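Local coordinates for methylated-DNA--protein-cysteine methyltransferase (Thermococcus kodakarensis, PDB 1MGT), which repairs O6-methylguanine and O4-methylthymine in DNA by transferring the methyl group irreversibly to one of its own cysteines, a suicide reaction that inactivates the enzyme, at residues A[16-19]-A[23-26]; A[114-119]-A[124-129]; A[7-12]-A[66-71]. All blocks are in the same frame, centred on the assembly; numbering follows the deposited sequence.

Contact 1: residues A[16-19]-A[23-26]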
loop_
_atom_site.group_PDB
_atom_site.type_symbol
_atom_site.label_atom_id
_atom_site.label_comp_id
_atom_site.label_asym_id
_atom_site.label_seq_id
_atom_site.Cartn_x
_atom_site.Cartn_y
_atom_site.Cartn_z
ATOM N N ILE A 16 0.495 10.439 -5.699
ATOM C CA ILE A 16 0.821 9.687 -4.484
ATOM C C ILE A 16 0.711 10.638 -3.275
ATOM O O ILE A 16 1.224 11.752 -3.363
ATOM C CB ILE A 16 2.223 9.081 -4.580
ATOM C CG1 ILE A 16 2.277 7.980 -5.673
ATOM C CG2 ILE A 16 2.661 8.464 -3.254
ATOM C CD1 ILE A 16 3.718 7.521 -5.937
ATOM N N GLY A 17 0.057 10.162 -2.214
ATOM C CA GLY A 17 -0.099 11.012 -1.018
ATOM C C GLY A 17 0.500 10.233 0.154
ATOM O O GLY A 17 0.288 9.018 0.216
ATOM N N VAL A 18 1.262 10.873 1.019
ATOM C CA VAL A 18 1.870 10.208 2.159
ATOM C C VAL A 18 1.552 11.003 3.449
ATOM O O VAL A 18 1.798 12.209 3.475
ATOM C CB VAL A 18 3.397 10.092 2.019
ATOM C CG1 VAL A 18 3.990 9.351 3.230
ATOM C CG2 VAL A 18 3.801 9.337 0.743
ATOM N N ILE A 19 0.943 10.321 4.385
ATOM C CA ILE A 19 0.629 10.922 5.691
ATOM C C ILE A 19 1.823 10.540 6.549
ATOM O O ILE A 19 2.216 9.352 6.582
ATOM C CB ILE A 19 -0.650 10.347 6.282
ATOM C CG1 ILE A 19 -1.839 10.556 5.313
ATOM C CG2 ILE A 19 -0.884 10.975 7.650
ATOM C CD1 ILE A 19 -3.140 9.942 5.842
ATOM N N ARG A 23 7.784 9.216 10.906
ATOM C CA ARG A 23 7.863 8.020 10.070
ATOM C C ARG A 23 6.522 7.983 9.306
ATOM O O ARG A 23 5.611 8.754 9.643
ATOM C CB ARG A 23 8.111 6.753 10.855
ATOM C CG ARG A 23 9.583 6.427 11.118
ATOM C CD ARG A 23 9.700 5.034 11.771
ATOM N NE ARG A 23 8.870 5.016 12.973
ATOM C CZ ARG A 23 8.702 4.030 13.840
ATOM N NH1 ARG A 23 9.310 2.862 13.688
ATOM N NH2 ARG A 23 7.901 4.210 14.894
ATOM N N VAL A 24 6.395 7.122 8.313
ATOM C CA VAL A 24 5.156 7.035 7.542
ATOM C C VAL A 24 4.002 6.431 8.298
ATOM O O VAL A 24 4.051 5.386 8.931
ATOM C CB VAL A 24 5.423 6.267 6.226
ATOM C CG1 VAL A 24 4.121 6.052 5.461
ATOM C CG2 VAL A 24 6.472 6.973 5.381
ATOM N N GLN A 25 2.835 7.099 8.235
ATOM C CA GLN A 25 1.622 6.674 8.869
ATOM C C GLN A 25 0.629 6.116 7.840
ATOM O O GLN A 25 -0.253 5.332 8.179
ATOM C CB GLN A 25 0.936 7.891 9.558
ATOM C CG GLN A 25 1.743 8.374 10.779
ATOM C CD GLN A 25 1.089 9.600 11.410
ATOM O OE1 GLN A 25 0.917 10.588 10.709
ATOM N NE2 GLN A 25 0.721 9.540 12.691
ATOM N N GLY A 26 0.736 6.608 6.596
ATOM C CA GLY A 26 -0.241 6.089 5.603
ATOM C C GLY A 26 0.144 6.539 4.213
ATOM O O GLY A 26 0.803 7.574 4.012
#

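Contact 2: residues A[114-119]-A[124-129]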
loop_
_atom_site.group_PDB
_atom_site.type_symbol
_atom_site.label_atom_id
_atom_site.label_comp_id
_atom_site.label_asym_id
_atom_site.label_seq_id
_atom_site.Cartn_x
_atom_site.Cartn_y
_atom_site.Cartn_z
ATOM N N ASP A 114 -2.901 -19.346 -0.465
ATOM C CA ASP A 114 -1.519 -19.753 -0.239
ATOM C C ASP A 114 -0.854 -18.869 0.807
ATOM O O ASP A 114 -0.042 -19.326 1.606
ATOM C CB ASP A 114 -0.708 -19.704 -1.552
ATOM C CG ASP A 114 -1.190 -20.809 -2.507
ATOM O OD1 ASP A 114 -1.913 -21.714 -2.070
ATOM O OD2 ASP A 114 -0.833 -20.728 -3.688
ATOM N N LEU A 115 -1.250 -17.579 0.819
ATOM C CA LEU A 115 -0.653 -16.675 1.832
ATOM C C LEU A 115 -1.139 -17.091 3.215
ATOM O O LEU A 115 -0.357 -17.140 4.179
ATOM C CB LEU A 115 -1.044 -15.229 1.496
ATOM C CG LEU A 115 -0.590 -14.151 2.483
ATOM C CD1 LEU A 115 0.915 -14.156 2.665
ATOM C CD2 LEU A 115 -1.025 -12.768 1.941
ATOM N N ALA A 116 -2.419 -17.442 3.320
ATOM C CA ALA A 116 -2.998 -17.878 4.574
ATOM C C ALA A 116 -2.316 -19.168 5.052
ATOM O O ALA A 116 -1.984 -19.317 6.230
ATOM C CB ALA A 116 -4.486 -18.114 4.459
ATOM N N LYS A 117 -2.104 -20.105 4.115
ATOM C CA LYS A 117 -1.457 -21.359 4.511
ATOM C C LYS A 117 -0.057 -21.140 5.021
ATOM O O LYS A 117 0.373 -21.774 6.012
ATOM C CB LYS A 117 -1.443 -22.339 3.303
ATOM C CG LYS A 117 -2.745 -23.107 3.230
ATOM C CD LYS A 117 -3.080 -23.594 1.826
ATOM C CE LYS A 117 -4.487 -24.217 1.855
ATOM N NZ LYS A 117 -5.339 -23.613 0.793
ATOM N N ALA A 118 0.680 -20.203 4.426
ATOM C CA ALA A 118 2.041 -19.923 4.828
ATOM C C ALA A 118 2.124 -19.339 6.238
ATOM O O ALA A 118 3.124 -19.553 6.917
ATOM C CB ALA A 118 2.719 -18.944 3.861
ATOM N N LEU A 119 1.070 -18.657 6.652
ATOM C CA LEU A 119 1.069 -18.007 7.971
ATOM C C LEU A 119 0.188 -18.699 8.980
ATOM O O LEU A 119 -0.115 -18.128 10.045
ATOM C CB LEU A 119 0.562 -16.581 7.696
ATOM C CG LEU A 119 1.555 -15.440 7.519
ATOM C CD1 LEU A 119 2.986 -15.837 7.310
ATOM C CD2 LEU A 119 1.056 -14.490 6.437
ATOM N N ARG A 124 -9.788 -15.489 5.047
ATOM C CA ARG A 124 -10.606 -14.350 5.450
ATOM C C ARG A 124 -9.790 -13.388 6.321
ATOM O O ARG A 124 -9.866 -12.187 6.038
ATOM C CB ARG A 124 -11.898 -14.753 6.126
ATOM C CG ARG A 124 -12.854 -15.424 5.147
ATOM C CD ARG A 124 -14.104 -15.928 5.892
ATOM N NE ARG A 124 -14.754 -16.915 5.032
ATOM C CZ ARG A 124 -16.055 -17.063 4.861
ATOM N NH1 ARG A 124 -16.913 -16.278 5.495
ATOM N NH2 ARG A 124 -16.489 -18.006 4.037
ATOM N N ALA A 125 -8.997 -13.903 7.232
ATOM C CA ALA A 125 -8.153 -13.005 8.056
ATOM C C ALA A 125 -7.179 -12.237 7.203
ATOM O O ALA A 125 -6.916 -11.029 7.379
ATOM C CB ALA A 125 -7.461 -13.828 9.148
ATOM N N VAL A 126 -6.575 -12.886 6.184
ATOM C CA VAL A 126 -5.625 -12.258 5.281
ATOM C C VAL A 126 -6.358 -11.214 4.430
ATOM O O VAL A 126 -5.810 -10.141 4.197
ATOM C CB VAL A 126 -4.967 -13.296 4.331
ATOM C CG1 VAL A 126 -4.242 -12.625 3.177
ATOM C CG2 VAL A 126 -3.954 -14.102 5.160
ATOM N N GLY A 127 -7.568 -11.563 4.003
ATOM C CA GLY A 127 -8.362 -10.624 3.194
ATOM C C GLY A 127 -8.635 -9.365 4.044
ATOM O O GLY A 127 -8.468 -8.247 3.543
ATOM N N GLY A 128 -9.031 -9.535 5.287
ATOM C CA GLY A 128 -9.297 -8.388 6.168
ATOM C C GLY A 128 -8.063 -7.513 6.316
ATOM O O GLY A 128 -8.154 -6.274 6.330
ATOM N N ALA A 129 -6.886 -8.129 6.487
ATOM C CA ALA A 129 -5.652 -7.381 6.618
ATOM C C ALA A 129 -5.316 -6.641 5.336
ATOM O O ALA A 129 -4.820 -5.507 5.372
ATOM C CB ALA A 129 -4.497 -8.286 7.055
#

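Contact 3: residues A[7-12]-A[66-71]. With SO4 (sulfate ion), chain C.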
loop_
_atom_site.group_PDB
_atom_site.type_symbol
_atom_site.label_atom_id
_atom_site.label_comp_id
_atom_site.label_asym_id
_atom_site.label_seq_id
_atom_site.Cartn_x
_atom_site.Cartn_y
_atom_site.Cartn_z
ATOM N N PHE A 7 3.259 12.078 -10.553
ATOM C CA PHE A 7 4.370 11.507 -11.300
ATOM C C PHE A 7 3.837 11.010 -12.646
ATOM O O PHE A 7 2.679 10.587 -12.744
ATOM C CB PHE A 7 4.966 10.260 -10.586
ATOM C CG PHE A 7 5.535 10.635 -9.227
ATOM C CD1 PHE A 7 4.740 10.605 -8.100
ATOM C CD2 PHE A 7 6.851 11.048 -9.136
ATOM C CE1 PHE A 7 5.289 10.970 -6.868
ATOM C CE2 PHE A 7 7.391 11.420 -7.916
ATOM C CZ PHE A 7 6.588 11.382 -6.779
ATOM N N ARG A 8 4.687 11.033 -13.657
ATOM C CA ARG A 8 4.258 10.527 -14.959
ATOM C C ARG A 8 4.905 9.147 -15.187
ATOM O O ARG A 8 6.055 8.922 -14.807
ATOM C CB ARG A 8 4.772 11.453 -16.063
ATOM C CG ARG A 8 4.056 12.790 -16.082
ATOM C CD ARG A 8 4.377 13.603 -17.358
ATOM N NE ARG A 8 3.775 14.934 -17.163
ATOM C CZ ARG A 8 2.502 15.220 -17.317
ATOM N NH1 ARG A 8 1.600 14.323 -17.700
ATOM N NH2 ARG A 8 2.096 16.473 -17.071
ATOM N N VAL A 9 4.159 8.238 -15.757
ATOM C CA VAL A 9 4.673 6.897 -16.116
ATOM C C VAL A 9 4.181 6.758 -17.566
ATOM O O VAL A 9 3.086 6.298 -17.818
ATOM C CB VAL A 9 4.226 5.743 -15.253
ATOM C CG1 VAL A 9 4.907 4.446 -15.756
ATOM C CG2 VAL A 9 4.606 5.959 -13.789
ATOM N N GLY A 10 4.982 7.308 -18.480
ATOM C CA GLY A 10 4.569 7.297 -19.893
ATOM C C GLY A 10 3.327 8.204 -19.999
ATOM O O GLY A 10 3.385 9.364 -19.562
ATOM N N GLU A 11 2.269 7.742 -20.621
ATOM C CA GLU A 11 1.062 8.505 -20.804
ATOM C C GLU A 11 0.141 8.517 -19.593
ATOM O O GLU A 11 -0.913 9.152 -19.639
ATOM C CB GLU A 11 0.280 8.014 -22.032
ATOM C CG GLU A 11 -0.271 6.609 -21.872
ATOM C CD GLU A 11 0.676 5.503 -22.284
ATOM O OE1 GLU A 11 0.146 4.476 -22.789
ATOM O OE2 GLU A 11 1.916 5.575 -22.145
ATOM N N ARG A 12 0.473 7.775 -18.552
ATOM C CA ARG A 12 -0.395 7.767 -17.364
ATOM C C ARG A 12 0.141 8.749 -16.328
ATOM O O ARG A 12 1.323 9.079 -16.321
ATOM C CB ARG A 12 -0.452 6.369 -16.738
ATOM C CG ARG A 12 -0.838 5.289 -17.753
ATOM C CD ARG A 12 -1.534 4.127 -17.031
ATOM N NE ARG A 12 -2.862 4.538 -16.593
ATOM C CZ ARG A 12 -3.921 3.749 -16.442
ATOM N NH1 ARG A 12 -3.841 2.450 -16.705
ATOM N NH2 ARG A 12 -5.064 4.285 -16.022
ATOM N N LYS A 66 10.041 8.641 -2.763
ATOM C CA LYS A 66 10.585 7.323 -2.343
ATOM C C LYS A 66 9.577 6.230 -2.678
ATOM O O LYS A 66 9.944 5.163 -3.183
ATOM C CB LYS A 66 10.894 7.305 -0.861
ATOM C CG LYS A 66 12.140 8.093 -0.470
ATOM C CD LYS A 66 12.247 8.038 1.052
ATOM C CE LYS A 66 13.503 8.740 1.563
ATOM N NZ LYS A 66 13.424 8.771 3.072
ATOM N N VAL A 67 8.296 6.493 -2.427
ATOM C CA VAL A 67 7.244 5.549 -2.761
ATOM C C VAL A 67 7.237 5.314 -4.275
ATOM O O VAL A 67 7.128 4.175 -4.724
ATOM C CB VAL A 67 5.872 5.974 -2.260
ATOM C CG1 VAL A 67 4.783 5.024 -2.750
ATOM C CG2 VAL A 67 5.865 6.076 -0.733
ATOM N N PHE A 68 7.369 6.361 -5.107
ATOM C CA PHE A 68 7.404 6.200 -6.545
ATOM C C PHE A 68 8.576 5.303 -6.975
ATOM O O PHE A 68 8.415 4.507 -7.910
ATOM C CB PHE A 68 7.535 7.570 -7.235
ATOM C CG PHE A 68 7.519 7.486 -8.739
ATOM C CD1 PHE A 68 6.387 7.124 -9.417
ATOM C CD2 PHE A 68 8.685 7.794 -9.436
ATOM C CE1 PHE A 68 6.377 7.049 -10.800
ATOM C CE2 PHE A 68 8.689 7.728 -10.824
ATOM C CZ PHE A 68 7.542 7.353 -11.494
ATOM N N LYS A 69 9.721 5.436 -6.316
ATOM C CA LYS A 69 10.882 4.597 -6.636
ATOM C C LYS A 69 10.563 3.127 -6.347
ATOM O O LYS A 69 11.049 2.257 -7.086
ATOM C CB LYS A 69 12.097 5.033 -5.831
ATOM C CG LYS A 69 12.755 6.289 -6.441
ATOM C CD LYS A 69 13.891 6.716 -5.528
ATOM C CE LYS A 69 14.561 8.005 -5.997
ATOM N NZ LYS A 69 15.755 8.267 -5.118
ATOM N N VAL A 70 9.783 2.856 -5.291
ATOM C CA VAL A 70 9.429 1.437 -5.054
ATOM C C VAL A 70 8.485 0.980 -6.149
ATOM O O VAL A 70 8.581 -0.115 -6.730
ATOM C CB VAL A 70 8.748 1.300 -3.665
ATOM C CG1 VAL A 70 8.210 -0.116 -3.481
ATOM C CG2 VAL A 70 9.759 1.643 -2.592
ATOM N N LEU A 71 7.489 1.807 -6.513
ATOM C CA LEU A 71 6.529 1.495 -7.535
ATOM C C LEU A 71 7.194 1.117 -8.869
ATOM O O LEU A 71 6.757 0.142 -9.493
ATOM C CB LEU A 71 5.610 2.719 -7.810
ATOM C CG LEU A 71 4.351 2.481 -8.640
ATOM C CD1 LEU A 71 3.279 3.542 -8.321
ATOM C CD2 LEU A 71 4.647 2.528 -10.126
HETATM S S SO4 C . -1.579 16.398 -17.068
HETATM O O1 SO4 C . -0.445 17.195 -16.535
HETATM O O2 SO4 C . -2.429 17.264 -17.956
HETATM O O3 SO4 C . -2.431 15.861 -15.968
HETATM O O4 SO4 C . -1.071 15.242 -17.883
#

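Contact 1: residues A[16-19]-A[23-26]
Three main-chain hydrogen bonds tie Ile19 to Gln25 and Gly26. The N-H of Ile19 reaches Gly26 O over 2.8 Å, almost straight, although it stands tilted from that carbonyl plane. The carbonyl of Ile19 takes two donors: Gln25 N lies 2.9 Å from Ile19 O, and Gly26 N lies 3.1 Å from the same oxygen with a more bent N-H...O angle of 148°. Both donors approach from one face of the carbonyl plane, so a single oxygen satisfies two consecutive amides. Gly26 O also receives a CA-H...O contact from Val18, 3.4 Å between Val18 CA and Gly26 O.

Two residues facing one is a classic beta bulge. Its first residue, Gln25, has a psi of -28°, near helical values, and Gly26 forms an antiparallel hydrogen-bonded pair with Ile19. The bulge lies close to the turn of the hairpin of strands 12-20 and 24-30, where the short segments are far from antiparallel, at 117°. Farther back in the hairpin, the backbone of Gly17 is hydrogen-bonded to that of Ala28.

The side chain of Gln25 crosses that of Ile19 at about a right angle. Its amide NE2 is hydrogen-bonded to Glu87 OE1 and Ser53 O, which fixes the rotation of the group and leaves OE1 beside a methyl, 3.6 Å from Ile19 CG2. That methyl stands anti to the backbone N of Ile19, on the carbonyl side, hence its closeness to Gln25.

Val18 and Val24 meet through CG1 methyls 4.0 Å apart, the two side chains crossing at about a right angle, and Tyr63 of helix 63-71 touches both. The carbonyl of Val24 accepts from Ser85 OG, and the backbone of Val24 is also hydrogen-bonded to Glu83 and Ser85.

Contact 2: residues A[114-119]-A[124-129]
Val126 reaches toward helix 112-118 with both methyls, one for each of two successive residues. CG1 meets the end of Leu115, and CG2 comes down on Ala116. The Leu115 CD2 to Val126 CG1 distance is 3.4 Å, tighter than usual van der Waals contact between carbons. Behind CD2, the branch carbon Leu115 CG lies 4.0 Å from Val126 CG1, so the leucine meets the methyl chiefly with one arm.

The torsions explain the split. In Leu115, CG is anti to the backbone N (chi1 176°), and a chi2 of 57° leaves CD2 anti to CA, extending the chain to the valine. In Val126, CG1 is anti to its own N and CG2 lies beside that N (chi1 166°); CG2 is directed at the backbone of Ala116, and CG1 lies across that direction. CG2 touches main chain as well as side chain: it lies 3.9 Å from Ala116 CA and 4.1 Å from Ala116 CB. A methyl as short as that of Ala116 lets the backbones come near, with Ala116 CA and Val126 CA 6.2 Å apart.

All three touching residues are buried, and the interface is wholly apolar. Just past these residues helix 112-118 ends: Leu119 leaves helical angles, and its N-H makes weak bonds to Leu115 O and Ala116 O.

The two helices and their short connection form the helix-turn-helix of the DNA-binding domain, in which helix 123-131 is probably the recognition helix, as in other members of this family. Helix 91-103 backs the pair: its Trp99 touches Leu115, Ala118 and Leu119, its Phe92 touches Ala125, and Tyr97 OH is hydrogen-bonded to Ala129 O. Strand 110-111 leads directly into helix 112-118, and Thr111 OG1 of that strand is hydrogen-bonded to Asp114 N.

Contact 3: residues A[7-12]-A[66-71]
Phe7 and Phe68 overlap mutually, each presenting its CB to a face of the other's ring. Their planes are only 7° from parallel and the ring centroids lie 4.4 Å apart, an offset stack. The displacement places Phe68 CB almost exactly over the middle of the Phe7 ring, 3.8 Å from its centroid, while Phe7 CB hangs over the Phe68 face, 3.5 Å from Phe68 CE1. Two CH-pi contacts thus reinforce the stack. The side chains run past one another in opposite directions; Phe68, with CG anti to its backbone N (chi1 -177°), reaches out from the helix to lie flat on Phe7.

Val9 meets the Phe68 ring at its edge, near the ring plane, with Val9 CG2 3.6 Å from Phe68 CE1. Shortening Phe68 to an alanine would probably strip the stacking partner from the face of Phe7 and leave a gap beside the Val9 methyl.

Arg8, between Phe7 and Val9, points away from the helix. Its extended chain carries the guanidinium to a sulfate, probably from the crystallisation liquor, which takes a nearly straight bond from Arg8 NH1 to O4 (2.8 Å) and another from Arg8 NH2 to O1 (2.7 Å); Lys6 NZ is a further donor. A type II' turn from Val9 to Arg12 leads into strand 12-20, whose Ile16 touches both phenylalanines. The arrangement is that of a helix, 63-71, laid on one face of the antiparallel sheet in the N-terminal, RNase H-like part of this methyltransferase family.

Overall arrangement
Contacts 1 and 3 share one antiparallel sheet. Strand 12-20 is shared ground: it pairs with 24-30 in contact 1 and neighbours strand 2-9 of contact 3, and along the chain contact 1 is nested within the loop that contact 3 closes. Their centres are 16 Å apart, yet they touch, Ile16 CD1 lying 3.9 Å from Phe7 CE1, and Val18 CG2 4.1 Å from Val67 CG2. Contact 2 follows later in the chain, in the DNA-binding domain, with its centre about 25 Å from that of contact 1 and 29 Å from that of contact 3. It alone approaches the inferred nucleophile and methyl acceptor, Cys141: the Leu115 side chain is about 8 Å from that of Cys141.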